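PDB 6ERC: peroxinectin A from Dictyostelium discoideum, which catalyses the hydrogen-peroxide-dependent oxidation of phenolic donors as a secreted haem peroxidase, with peroxidase activity also toward iodide and thiocyanate. Local coordinates for residues R5-G9 / G157-C163; K34-N38 / C139-I143; S256-Q261 / N482-T488. All coordinates share one frame; numbering follows the deposited sequence.

Contact 1 (R5-G9 / G157-C163); sequences RSYTG and GNSEEIC
The ring of Tyr7 lies against the first turn of the helix that begins at Glu160. Cys163 CB sits over one face, 4.2 Å from the ring centroid and 19° off the normal, a CH-pi contact. With SG anti to the backbone N (chi1 -178°), the sulfur lies obliquely beside the phenol end, 3.7 Å from Tyr7 CE1. This is a Cys sulfur-aromatic contact. Glu160 passes at a slant to the ring, its CG 3.7 Å from Tyr7 CE2, with ring and carboxylate planes 35° apart. A water in the ring plane accepts from Tyr7 OH and donates to Glu160 OE1. Tyr7 OH is also hydrogen-bonded to Gln252, and Phe251 of helix 247-275 touches both Tyr7 and Cys163. Nearer the backbone, Tyr7 CB packs on Ser159 N at 3.5 Å. Ser159 is the N-cap residue, and Cys163 N bonds to Ser159 O at 3.2 Å. The contact packs the N-terminal loop of this animal haem peroxidase chain against the start of helix 160-166. Asn158, just before the N-cap, has its side chain about 6 Å from the bound sodium ion.

Contact 2 (K34-N38 / C139-I143); sequences KFNKN and CYEQI
This is a side-chain packing contact between the loop 34-38 and residues 139-143 of strand 139-144, with Lys37 and Phe35 set against Tyr140 and Gln142. The strand lies between strands 24-25 and 113-124 in an antiparallel four-stranded sheet. The loop follows strand 24-25 and leads toward helix 48-56. Lys37 lays its aliphatic chain across one face of the Tyr140 ring, about at a right angle to that side chain. Its CE is 3.8 Å from the ring centroid and 19° off the normal, a CH-pi contact. Lys37 CD is 3.6 Å from Tyr140 CD2. The chain bends at chi3 and chi4, which lifts NZ off the ring face, toward Asn38 OD1, at a distance too short to be relied on. Lys37 NZ is 5.3 Å from the Tyr140 ring centroid, so any cation-pi attraction is weak. Phe35 meets the strand nearer its backbone. Tyr140 O lies at the ring edge, in plane, 3.6 Å from Phe35 CZ. Gln142 NE2 stands over one face, toward the rim, 3.8 Å from Phe35 CE1. Ring and amide planes are 67° apart. Arg118 donates to the backbone oxygens of Phe35 and Asn36, and Asp134 accepts from Lys37 N, so further polar bonds hold the loop. Cys139, at the start of the segment, is disulfide-bonded to Cys126. Across the two segments the chemistry is van der Waals and CH-pi, while Tyr140 OH and Gln142 OE1 are hydrogen-bonded to Asp136 and Asn294.

Contact 3 (S256-Q261 / N482-T488); sequences SCIIEQ and NRECETT
Glu260 runs from the helix toward the chain 482-488 and meets it along its length. CB lies 3.9 Å from Asn482 ND2. CG is close to Thr487, 3.5 Å from OG1. CG is anti to the backbone N (chi1 168°) and the chain stays extended beyond it, which takes the carboxylate between Asn482 and Thr487. There the two oxygens divide their partners. OE1 accepts a weak, bent hydrogen bond from Asn482 ND2 at 2.8 Å. OE2 accepts another weak one from Thr487 OG1. Asn482 also reaches one helical turn back. Ser256 OG donates to Asn482 OD1 over 2.6 Å, in the carbonyl plane on a lone pair. A water donates to Ser256 O and accepts from Asn482 ND2. The neighbouring Cys257 is joined to Cys485 by a disulfide, SG to SG 2.0 Å with chi3 -77°. Leu234 and Phe238 of helix 218-241 touch Cys257. At the far end, Gln261 bends at chi2 and turns its amide to the backbone of Thr488. Thr488 N donates to Gln261 OE1 at 3.0 Å, nearly straight at 160°. Gln261 NE2 donates back to Thr488 O at 2.8 Å. This pair of bonds fixes the rotation of the amide. Thr487 CG2 packs beside it, 3.6 Å from Gln261 NE2. Glu486 points away and forms salt bridges with Arg233 and Lys237. One disulfide and five hydrogen bonds, the two at Glu260 weak, therefore tie helix 247-275 to the segment linking helices 476-481 and 490-497. The disulfide makes the join covalent, as suits a secreted protein.

Overall arrangement
Contacts 1 and 3 are neighbours, with centres 19 Å apart. Arg5 CD packs on Ile259 CD1 at 3.7 Å. Helix 247-275 joins them: it carries residues 256-261 of contact 3, while its earlier residues pack on Tyr7 of contact 1. Contact 2 is more remote, its centre 28 Å from contact 1's and 40 Å from contact 3's. Contact 1 is near the sodium site. Its Asn158 side chain is about 9 Å from those of His81, the predicted proton acceptor, and Arg213, the predicted transition-state stabiliser, and about 12 Å from the haem. The Gln142 side chain of contact 2 is about 9 Å from the haem. Contact 3 lies away from the annotated sites.

Contact 1 (R5-G9 / G157-C163)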
loop_
_atom_site.group_PDB
_atom_site.type_symbol
_atom_site.label_atom_id
_atom_site.label_comp_id
_atom_site.label_asym_id
_atom_site.label_seq_id
_atom_site.Cartn_x
_atom_site.Cartn_y
_atom_site.Cartn_z
ATOM N N ARG A 5 2.789 18.169 13.600
ATOM C CA ARG A 5 1.651 17.432 13.069
ATOM C C ARG A 5 0.883 16.749 14.190
ATOM O O ARG A 5 1.440 16.406 15.238
ATOM C CB ARG A 5 2.111 16.367 12.075
ATOM C CG ARG A 5 2.655 16.876 10.764
ATOM C CD ARG A 5 3.233 15.708 9.989
ATOM N NE ARG A 5 3.707 16.074 8.658
ATOM C CZ ARG A 5 2.964 16.055 7.554
ATOM N NH1 ARG A 5 1.687 15.698 7.601
ATOM N NH2 ARG A 5 3.504 16.407 6.397
ATOM N N SER A 6 -0.406 16.538 13.957
ATOM C CA SER A 6 -1.153 15.612 14.784
ATOM C C SER A 6 -0.858 14.184 14.337
ATOM O O SER A 6 -0.231 13.946 13.302
ATOM C CB SER A 6 -2.649 15.897 14.702
ATOM O OG SER A 6 -3.360 15.065 15.601
ATOM N N TYR A 7 -1.307 13.222 15.135
ATOM C CA TYR A 7 -1.172 11.821 14.768
ATOM C C TYR A 7 -2.350 11.313 13.945
ATOM O O TYR A 7 -2.241 10.248 13.326
ATOM C CB TYR A 7 -1.005 10.963 16.026
ATOM C CG TYR A 7 0.225 11.326 16.821
ATOM C CD1 TYR A 7 1.492 11.011 16.352
ATOM C CD2 TYR A 7 0.122 11.990 18.037
ATOM C CE1 TYR A 7 2.620 11.343 17.066
ATOM C CE2 TYR A 7 1.247 12.324 18.760
ATOM C CZ TYR A 7 2.494 12.000 18.269
ATOM O OH TYR A 7 3.627 12.327 18.979
ATOM N N THR A 8 -3.455 12.058 13.905
ATOM C CA THR A 8 -4.661 11.634 13.210
ATOM C C THR A 8 -4.829 12.276 11.840
ATOM O O THR A 8 -5.593 11.756 11.023
ATOM C CB THR A 8 -5.892 11.962 14.059
ATOM O OG1 THR A 8 -5.823 13.326 14.495
ATOM C CG2 THR A 8 -5.959 11.044 15.269
ATOM N N GLY A 9 -4.145 13.381 11.572
ATOM C CA GLY A 9 -4.267 14.084 10.320
ATOM C C GLY A 9 -5.090 15.353 10.395
ATOM O O GLY A 9 -4.953 16.215 9.518
ATOM N N GLY A 157 2.095 5.469 14.868
ATOM C CA GLY A 157 0.721 5.171 15.220
ATOM C C GLY A 157 -0.225 6.308 14.893
ATOM O O GLY A 157 0.165 7.403 14.476
ATOM N N ASN A 158 -1.513 6.035 15.104
ATOM C CA ASN A 158 -2.579 6.931 14.682
ATOM C C ASN A 158 -3.147 7.768 15.826
ATOM O O ASN A 158 -4.235 8.333 15.681
ATOM C CB ASN A 158 -3.700 6.131 14.015
ATOM C CG ASN A 158 -3.248 5.443 12.739
ATOM O OD1 ASN A 158 -3.093 4.224 12.703
ATOM N ND2 ASN A 158 -3.044 6.224 11.679
ATOM N N SER A 159 -2.443 7.871 16.950
ATOM C CA SER A 159 -2.920 8.692 18.059
ATOM C C SER A 159 -1.780 8.906 19.043
ATOM O O SER A 159 -0.703 8.317 18.918
ATOM C CB SER A 159 -4.119 8.053 18.759
ATOM O OG SER A 159 -3.749 6.843 19.395
ATOM N N GLU A 160 -2.038 9.767 20.031
ATOM C CA GLU A 160 -1.051 10.030 21.073
ATOM C C GLU A 160 -0.780 8.781 21.900
ATOM O O GLU A 160 0.376 8.439 22.172
ATOM C CB GLU A 160 -1.534 11.162 21.982
ATOM C CG GLU A 160 -1.317 12.567 21.449
ATOM C CD GLU A 160 -0.431 13.393 22.366
ATOM O OE1 GLU A 160 0.710 12.964 22.635
ATOM O OE2 GLU A 160 -0.883 14.461 22.830
ATOM N N GLU A 161 -1.843 8.095 22.324
ATOM C CA GLU A 161 -1.681 6.981 23.251
ATOM C C GLU A 161 -0.876 5.851 22.622
ATOM O O GLU A 161 0.019 5.288 23.261
ATOM C CB GLU A 161 -3.051 6.481 23.707
ATOM C CG GLU A 161 -3.001 5.549 24.908
ATOM C CD GLU A 161 -4.381 5.224 25.453
ATOM O OE1 GLU A 161 -5.374 5.431 24.721
ATOM O OE2 GLU A 161 -4.473 4.766 26.614
ATOM N N ILE A 162 -1.174 5.506 21.371
ATOM C CA ILE A 162 -0.417 4.452 20.707
ATOM C C ILE A 162 1.027 4.887 20.499
ATOM O O ILE A 162 1.960 4.090 20.660
ATOM C CB ILE A 162 -1.093 4.057 19.380
ATOM C CG1 ILE A 162 -0.344 2.890 18.730
ATOM C CG2 ILE A 162 -1.155 5.244 18.427
ATOM C CD1 ILE A 162 -1.076 2.268 17.560
ATOM N N CYS A 163 1.240 6.155 20.148
ATOM C CA CYS A 163 2.598 6.637 19.927
ATOM C C CYS A 163 3.435 6.514 21.194
ATOM O O CYS A 163 4.524 5.929 21.180
ATOM C CB CYS A 163 2.573 8.087 19.446
ATOM S SG CYS A 163 4.223 8.738 19.088
HETATM O O HOH W 1 3.129 13.682 21.077
HETATM O O HOH W 2 -2.469 9.319 10.345
HETATM O O HOH W 3 0.072 9.215 12.870
#

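Contact 2 (K34-N38 / C139-I143)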
loop_
_atom_site.group_PDB
_atom_site.type_symbol
_atom_site.label_atom_id
_atom_site.label_comp_id
_atom_site.label_asym_id
_atom_site.label_seq_id
_atom_site.Cartn_x
_atom_site.Cartn_y
_atom_site.Cartn_z
ATOM N N LYS A 34 -24.305 1.961 -8.294
ATOM C CA LYS A 34 -24.963 1.443 -7.100
ATOM C C LYS A 34 -24.302 0.151 -6.641
ATOM O O LYS A 34 -24.160 -0.802 -7.414
ATOM C CB LYS A 34 -26.450 1.208 -7.380
ATOM C CG LYS A 34 -27.206 2.461 -7.795
ATOM C CD LYS A 34 -28.711 2.314 -7.587
ATOM C CE LYS A 34 -29.298 1.179 -8.408
ATOM N NZ LYS A 34 -30.781 1.101 -8.251
ATOM N N PHE A 35 -23.887 0.123 -5.375
ATOM C CA PHE A 35 -23.230 -1.042 -4.800
ATOM C C PHE A 35 -24.047 -1.703 -3.697
ATOM O O PHE A 35 -23.615 -2.728 -3.161
ATOM C CB PHE A 35 -21.835 -0.667 -4.268
ATOM C CG PHE A 35 -21.811 0.577 -3.420
ATOM C CD1 PHE A 35 -22.122 0.523 -2.072
ATOM C CD2 PHE A 35 -21.456 1.797 -3.970
ATOM C CE1 PHE A 35 -22.095 1.662 -1.294
ATOM C CE2 PHE A 35 -21.427 2.941 -3.194
ATOM C CZ PHE A 35 -21.745 2.873 -1.856
ATOM N N ASN A 36 -25.208 -1.152 -3.348
ATOM C CA ASN A 36 -26.149 -1.795 -2.432
ATOM C C ASN A 36 -25.451 -2.205 -1.130
ATOM O O ASN A 36 -25.282 -3.383 -0.816
ATOM C CB ASN A 36 -26.800 -2.999 -3.119
ATOM C CG ASN A 36 -28.058 -3.459 -2.419
ATOM O OD1 ASN A 36 -29.125 -2.879 -2.599
ATOM N ND2 ASN A 36 -27.942 -4.509 -1.622
ATOM N N LYS A 37 -25.063 -1.176 -0.372
ATOM C CA LYS A 37 -24.226 -1.362 0.811
ATOM C C LYS A 37 -24.755 -2.473 1.714
ATOM O O LYS A 37 -24.036 -3.425 2.039
ATOM C CB LYS A 37 -24.132 -0.048 1.591
ATOM C CG LYS A 37 -23.184 -0.105 2.785
ATOM C CD LYS A 37 -23.442 1.026 3.773
ATOM C CE LYS A 37 -24.698 0.792 4.610
ATOM N NZ LYS A 37 -24.591 -0.423 5.470
ATOM N N ASN A 38 -26.013 -2.356 2.145
ATOM C CA ASN A 38 -26.547 -3.274 3.144
ATOM C C ASN A 38 -26.692 -4.700 2.625
ATOM O O ASN A 38 -26.806 -5.628 3.434
ATOM C CB ASN A 38 -27.898 -2.764 3.645
ATOM C CG ASN A 38 -27.778 -1.460 4.402
ATOM O OD1 ASN A 38 -26.800 -1.232 5.115
ATOM N ND2 ASN A 38 -28.772 -0.592 4.245
ATOM N N CYS A 139 -27.380 7.674 0.223
ATOM C CA CYS A 139 -26.055 7.762 -0.375
ATOM C C CYS A 139 -24.991 7.401 0.649
ATOM O O CYS A 139 -25.011 7.887 1.789
ATOM C CB CYS A 139 -25.802 9.162 -0.938
ATOM S SG CYS A 139 -26.874 9.578 -2.327
ATOM N N TYR A 140 -24.062 6.547 0.228
ATOM C CA TYR A 140 -22.996 6.062 1.099
ATOM C C TYR A 140 -21.633 6.277 0.474
ATOM O O TYR A 140 -21.479 6.307 -0.751
ATOM C CB TYR A 140 -23.137 4.567 1.425
ATOM C CG TYR A 140 -24.431 4.241 2.111
ATOM C CD1 TYR A 140 -25.491 3.739 1.389
ATOM C CD2 TYR A 140 -24.605 4.459 3.477
ATOM C CE1 TYR A 140 -26.690 3.442 1.990
ATOM C CE2 TYR A 140 -25.807 4.168 4.087
ATOM C CZ TYR A 140 -26.846 3.659 3.347
ATOM O OH TYR A 140 -28.039 3.368 3.967
ATOM N N GLU A 141 -20.647 6.397 1.351
ATOM C CA GLU A 141 -19.257 6.510 0.945
ATOM C C GLU A 141 -18.382 5.680 1.867
ATOM O O GLU A 141 -18.660 5.569 3.067
ATOM C CB GLU A 141 -18.808 7.983 0.958
ATOM C CG GLU A 141 -17.408 8.231 0.407
ATOM C CD GLU A 141 -17.171 7.551 -0.938
ATOM O OE1 GLU A 141 -16.706 6.390 -0.945
ATOM O OE2 GLU A 141 -17.448 8.173 -1.986
ATOM N N GLN A 142 -17.356 5.060 1.287
ATOM C CA GLN A 142 -16.462 4.238 2.085
ATOM C C GLN A 142 -15.564 5.102 2.965
ATOM O O GLN A 142 -15.263 6.262 2.652
ATOM C CB GLN A 142 -15.607 3.327 1.193
ATOM C CG GLN A 142 -16.308 2.050 0.726
ATOM C CD GLN A 142 -17.346 2.303 -0.353
ATOM O OE1 GLN A 142 -17.139 3.115 -1.253
ATOM N NE2 GLN A 142 -18.470 1.604 -0.266
ATOM N N ILE A 143 -15.145 4.522 4.090
ATOM C CA ILE A 143 -14.419 5.240 5.142
ATOM C C ILE A 143 -12.951 4.843 5.101
ATOM O O ILE A 143 -12.617 3.651 5.110
ATOM C CB ILE A 143 -15.027 4.971 6.541
ATOM C CG1 ILE A 143 -16.359 5.745 6.725
ATOM C CG2 ILE A 143 -14.009 5.345 7.639
ATOM C CD1 ILE A 143 -16.212 7.145 7.337
#

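Contact 3 (S256-Q261 / N482-T488)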
loop_
_atom_site.group_PDB
_atom_site.type_symbol
_atom_site.label_atom_id
_atom_site.label_comp_id
_atom_site.label_asym_id
_atom_site.label_seq_id
_atom_site.Cartn_x
_atom_site.Cartn_y
_atom_site.Cartn_z
ATOM N N SER A 256 9.792 14.567 12.780
ATOM C CA SER A 256 9.681 15.477 11.645
ATOM C C SER A 256 10.676 15.118 10.548
ATOM O O SER A 256 10.342 15.171 9.358
ATOM C CB SER A 256 9.889 16.917 12.113
ATOM O OG SER A 256 9.596 17.841 11.082
ATOM N N CYS A 257 11.902 14.741 10.925
ATOM C CA CYS A 257 12.905 14.374 9.927
ATOM C C CYS A 257 12.497 13.112 9.176
ATOM O O CYS A 257 12.613 13.042 7.947
ATOM C CB CYS A 257 14.271 14.172 10.589
ATOM S SG CYS A 257 14.995 15.625 11.371
ATOM N N ILE A 258 12.031 12.095 9.902
ATOM C CA ILE A 258 11.665 10.829 9.271
ATOM C C ILE A 258 10.514 11.031 8.295
ATOM O O ILE A 258 10.514 10.479 7.188
ATOM C CB ILE A 258 11.320 9.781 10.346
ATOM C CG1 ILE A 258 12.550 9.476 11.207
ATOM C CG2 ILE A 258 10.769 8.510 9.705
ATOM C CD1 ILE A 258 13.722 8.859 10.449
ATOM N N ILE A 259 9.509 11.810 8.692
ATOM C CA ILE A 259 8.411 12.129 7.784
ATOM C C ILE A 259 8.955 12.755 6.508
ATOM O O ILE A 259 8.572 12.374 5.396
ATOM C CB ILE A 259 7.393 13.045 8.484
ATOM C CG1 ILE A 259 6.664 12.257 9.573
ATOM C CG2 ILE A 259 6.398 13.627 7.488
ATOM C CD1 ILE A 259 5.839 13.105 10.494
ATOM N N GLU A 260 9.859 13.728 6.649
ATOM C CA GLU A 260 10.500 14.318 5.478
ATOM C C GLU A 260 11.263 13.270 4.680
ATOM O O GLU A 260 11.259 13.295 3.444
ATOM C CB GLU A 260 11.437 15.448 5.904
ATOM C CG GLU A 260 12.358 15.931 4.786
ATOM C CD GLU A 260 13.161 17.159 5.166
ATOM O OE1 GLU A 260 12.805 17.824 6.163
ATOM O OE2 GLU A 260 14.151 17.456 4.465
ATOM N N GLN A 261 11.941 12.350 5.367
ATOM C CA GLN A 261 12.684 11.310 4.664
ATOM C C GLN A 261 11.745 10.415 3.865
ATOM O O GLN A 261 12.042 10.061 2.717
ATOM C CB GLN A 261 13.500 10.486 5.660
ATOM C CG GLN A 261 14.395 9.439 5.017
ATOM C CD GLN A 261 15.428 10.042 4.084
ATOM O OE1 GLN A 261 16.527 10.403 4.505
ATOM N NE2 GLN A 261 15.080 10.151 2.808
ATOM N N ASN A 482 13.247 21.653 9.892
ATOM C CA ASN A 482 14.064 20.484 9.582
ATOM C C ASN A 482 15.448 20.877 9.090
ATOM O O ASN A 482 16.024 20.217 8.222
ATOM C CB ASN A 482 13.347 19.614 8.555
ATOM C CG ASN A 482 12.075 18.995 9.108
ATOM O OD1 ASN A 482 11.916 18.849 10.321
ATOM N ND2 ASN A 482 11.164 18.626 8.219
ATOM N N ARG A 483 16.012 21.953 9.647
ATOM C CA ARG A 483 17.311 22.436 9.198
ATOM C C ARG A 483 18.458 21.549 9.663
ATOM O O ARG A 483 19.542 21.606 9.073
ATOM C CB ARG A 483 17.533 23.872 9.681
ATOM C CG ARG A 483 17.443 24.064 11.184
ATOM C CD ARG A 483 17.577 25.537 11.547
ATOM N NE ARG A 483 16.706 25.917 12.656
ATOM C CZ ARG A 483 17.019 25.792 13.942
ATOM N NH1 ARG A 483 16.152 26.169 14.873
ATOM N NH2 ARG A 483 18.191 25.289 14.305
ATOM N N GLU A 484 18.249 20.731 10.693
ATOM C CA GLU A 484 19.293 19.854 11.209
ATOM C C GLU A 484 19.050 18.387 10.871
ATOM O O GLU A 484 19.723 17.516 11.429
ATOM C CB GLU A 484 19.429 20.031 12.724
ATOM C CG GLU A 484 19.728 21.464 13.148
ATOM C CD GLU A 484 20.229 21.566 14.577
ATOM O OE1 GLU A 484 21.372 22.035 14.775
ATOM O OE2 GLU A 484 19.483 21.174 15.500
ATOM N N CYS A 485 18.115 18.090 9.973
ATOM C CA CYS A 485 17.895 16.716 9.550
ATOM C C CYS A 485 19.010 16.279 8.602
ATOM O O CYS A 485 19.886 17.059 8.220
ATOM C CB CYS A 485 16.526 16.567 8.887
ATOM S SG CYS A 485 15.102 17.030 9.906
ATOM N N GLU A 486 18.975 15.007 8.214
ATOM C CA GLU A 486 19.964 14.405 7.325
ATOM C C GLU A 486 19.269 13.633 6.212
ATOM O O GLU A 486 19.588 12.479 5.918
ATOM C CB GLU A 486 20.900 13.495 8.110
ATOM C CG GLU A 486 21.478 14.135 9.357
ATOM C CD GLU A 486 22.339 13.175 10.146
ATOM O OE1 GLU A 486 22.482 12.013 9.709
ATOM O OE2 GLU A 486 22.869 13.581 11.203
ATOM N N THR A 487 18.300 14.275 5.569
ATOM C CA THR A 487 17.491 13.604 4.561
ATOM C C THR A 487 18.317 13.361 3.305
ATOM O O THR A 487 18.825 14.305 2.692
ATOM C CB THR A 487 16.256 14.441 4.243
ATOM O OG1 THR A 487 15.548 14.717 5.456
ATOM C CG2 THR A 487 15.342 13.697 3.293
ATOM N N THR A 488 18.441 12.092 2.918
ATOM C CA THR A 488 19.216 11.713 1.744
ATOM C C THR A 488 18.422 10.736 0.883
ATOM O O THR A 488 17.209 10.586 1.066
ATOM C CB THR A 488 20.551 11.098 2.172
ATOM O OG1 THR A 488 21.346 10.803 1.018
ATOM C CG2 THR A 488 20.327 9.824 2.980
HETATM O O HOH W 4 8.725 16.754 8.394
#